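Local coordinates for cytosine deaminase (Klebsiella pneumoniae, PDB 4R7W), which probably catalyses the hydrolytic deamination of cytosine to uracil and ammonia, using a metal ion held in an amidohydrolase TIM-barrel, at residues B[61-66]-B[308-313]. Residues are numbered along the deposited sequence; the frame is centred on the assembly and turned at random.
Sequences ATLTAG and DSIQDP. With FE2 (Fe (II) ion), chain L; O7U ((2R)-2-amino-2,5-dihydro-1,5,2-diazaphosphinin-6(1H)-one 2-oxide), chain M.
Ala61 begins the contact by setting its small methyl against Asp312 and Pro313, with CB 4.2 Å from Pro313 CD; the methyl suits this buried place, where Trp83 and Trp314 also pack on it. Ala61 is the first residue of a type II beta turn that ends at Thr64. Thr62 OG1 lies 2.9 Å from Ile310 O and also bonds to Thr102 OG1 of helix 92-108, a polar side chain suited to a buried place between loop and helix. With OG1 anti to the backbone N (chi1 -167°), the hydroxyl is brought to the Ile310 carbonyl, and the two side chains lie side by side. Leu63 N donates to the same Ile310 O, 3.0 Å away and in the plane of that carbonyl, so this oxygen accepts the Leu63 amide with Thr62 OG1 beside it and a CA-H...O contact from Thr62 CA. Leu63 CD2 lies across the extended Gln311 side chain, 3.4 Å from Gln311 OE1, and also meets Ile310 CG2; Gln311 NE2 makes a weak hydrogen bond to Tyr381 of the second subunit. Thr64 OG1 turns back onto Ala61 O (2.7 Å), bracing the turn, and lies 3.3 Å from Pro313 CD. Ala65 donates its N to Gln311 O from above the carbonyl plane, while its methyl rests on the backbone of Gln311 and Asp312. These loops follow barrel strands 47-57 and 303-305, which lead into the metal site: Asp308 OD2 binds the iron at 2.4 Å, together with His56, His58, His209 and O4 of O7U, a phosphorus-containing cyclic amide. The hydrogen bonds across the contact end on the carbonyls of Ile310 and Gln311 and no salt bridge joins the segments, consistent with a pairing that rests on backbone bonds and apolar packing.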
loop_
_atom_site.group_PDB
_atom_site.type_symbol
_atom_site.label_atom_id
_atom_site.label_comp_id
_atom_site.label_asym_id
_atom_site.label_seq_id
_atom_site.Cartn_x
_atom_site.Cartn_y
_atom_site.Cartn_z
ATOM N N ALA B 61 -11.548 19.991 0.910
ATOM C CA ALA B 61 -10.117 20.232 0.721
ATOM C C ALA B 61 -9.500 19.476 -0.447
ATOM O O ALA B 61 -8.354 19.753 -0.823
ATOM C CB ALA B 61 -9.341 19.896 2.003
ATOM N N THR B 62 -10.235 18.510 -0.997
ATOM C CA THR B 62 -9.684 17.630 -2.019
ATOM C C THR B 62 -9.101 18.415 -3.199
ATOM O O THR B 62 -9.648 19.423 -3.615
ATOM C CB THR B 62 -10.741 16.577 -2.512
ATOM O OG1 THR B 62 -10.099 15.551 -3.287
ATOM C CG2 THR B 62 -11.836 17.234 -3.331
ATOM N N LEU B 63 -7.971 17.939 -3.708
ATOM C CA LEU B 63 -7.346 18.485 -4.917
ATOM C C LEU B 63 -6.822 19.901 -4.755
ATOM O O LEU B 63 -6.778 20.651 -5.734
ATOM C CB LEU B 63 -8.279 18.391 -6.141
ATOM C CG LEU B 63 -8.993 17.059 -6.410
ATOM C CD1 LEU B 63 -9.700 17.123 -7.750
ATOM C CD2 LEU B 63 -8.055 15.874 -6.375
ATOM N N THR B 64 -6.415 20.262 -3.532
ATOM C CA THR B 64 -5.783 21.561 -3.277
ATOM C C THR B 64 -4.329 21.436 -2.819
ATOM O O THR B 64 -3.748 22.416 -2.369
ATOM C CB THR B 64 -6.512 22.363 -2.180
ATOM O OG1 THR B 64 -6.426 21.652 -0.935
ATOM C CG2 THR B 64 -7.966 22.610 -2.551
ATOM N N ALA B 65 -3.738 20.242 -2.916
ATOM C CA ALA B 65 -2.355 20.064 -2.457
ATOM C C ALA B 65 -1.387 20.988 -3.199
ATOM O O ALA B 65 -1.364 21.005 -4.422
ATOM C CB ALA B 65 -1.921 18.615 -2.599
ATOM N N GLY B 66 -0.604 21.767 -2.455
ATOM C CA GLY B 66 0.373 22.664 -3.051
ATOM C C GLY B 66 -0.055 24.122 -3.141
ATOM O O GLY B 66 0.753 25.002 -3.461
ATOM N N ASP B 308 -9.554 9.223 3.942
ATOM C CA ASP B 308 -9.377 10.516 4.607
ATOM C C ASP B 308 -9.144 11.681 3.642
ATOM O O ASP B 308 -9.929 12.631 3.608
ATOM C CB ASP B 308 -8.228 10.449 5.615
ATOM C CG ASP B 308 -8.408 11.393 6.762
ATOM O OD1 ASP B 308 -7.884 11.073 7.835
ATOM O OD2 ASP B 308 -9.075 12.434 6.593
ATOM N N SER B 309 -8.057 11.628 2.878
ATOM C CA SER B 309 -7.673 12.735 2.003
ATOM C C SER B 309 -7.389 12.292 0.583
ATOM O O SER B 309 -6.887 11.188 0.355
ATOM C CB SER B 309 -6.395 13.412 2.518
ATOM O OG SER B 309 -6.571 14.021 3.777
ATOM N N ILE B 310 -7.664 13.169 -0.373
ATOM C CA ILE B 310 -7.182 12.963 -1.730
ATOM C C ILE B 310 -6.565 14.247 -2.271
ATOM O O ILE B 310 -7.274 15.215 -2.558
ATOM C CB ILE B 310 -8.294 12.407 -2.670
ATOM C CG1 ILE B 310 -8.653 10.981 -2.257
ATOM C CG2 ILE B 310 -7.848 12.435 -4.121
ATOM C CD1 ILE B 310 -9.847 10.411 -2.962
ATOM N N GLN B 311 -5.240 14.232 -2.407
ATOM C CA GLN B 311 -4.470 15.366 -2.924
ATOM C C GLN B 311 -4.808 16.690 -2.234
ATOM O O GLN B 311 -5.305 17.632 -2.862
ATOM C CB GLN B 311 -4.651 15.479 -4.432
ATOM C CG GLN B 311 -4.255 14.213 -5.184
ATOM C CD GLN B 311 -4.549 14.323 -6.660
ATOM O OE1 GLN B 311 -5.540 13.786 -7.142
ATOM N NE2 GLN B 311 -3.707 15.044 -7.382
ATOM N N ASP B 312 -4.545 16.750 -0.935
ATOM C CA ASP B 312 -4.964 17.887 -0.142
ATOM C C ASP B 312 -3.806 18.383 0.777
ATOM O O ASP B 312 -2.692 17.877 0.672
ATOM C CB ASP B 312 -6.292 17.555 0.576
ATOM C CG ASP B 312 -6.123 16.648 1.779
ATOM O OD1 ASP B 312 -7.169 16.276 2.362
ATOM O OD2 ASP B 312 -4.983 16.290 2.147
ATOM N N PRO B 313 -4.045 19.388 1.643
ATOM C CA PRO B 313 -2.904 19.866 2.445
ATOM C C PRO B 313 -2.250 18.821 3.357
ATOM O O PRO B 313 -1.105 19.019 3.777
ATOM C CB PRO B 313 -3.528 20.975 3.297
ATOM C CG PRO B 313 -4.661 21.458 2.497
ATOM C CD PRO B 313 -5.210 20.281 1.781
HETATM FE FE FE2 L . -10.054 13.510 8.534
HETATM N N1 O7U M . -7.922 17.746 9.204
HETATM C C2 O7U M . -7.656 17.029 10.374
HETATM O O2 O7U M . -7.749 17.464 11.534
HETATM N N3 O7U M . -7.265 15.715 10.262
HETATM N N4 O7U M . -5.605 14.175 8.772
HETATM O O4 O7U M . -7.971 13.716 9.144
HETATM P P4 O7U M . -7.085 14.844 8.910
HETATM C C5 O7U M . -7.456 15.937 7.552
HETATM C C6 O7U M . -7.797 17.131 7.883
#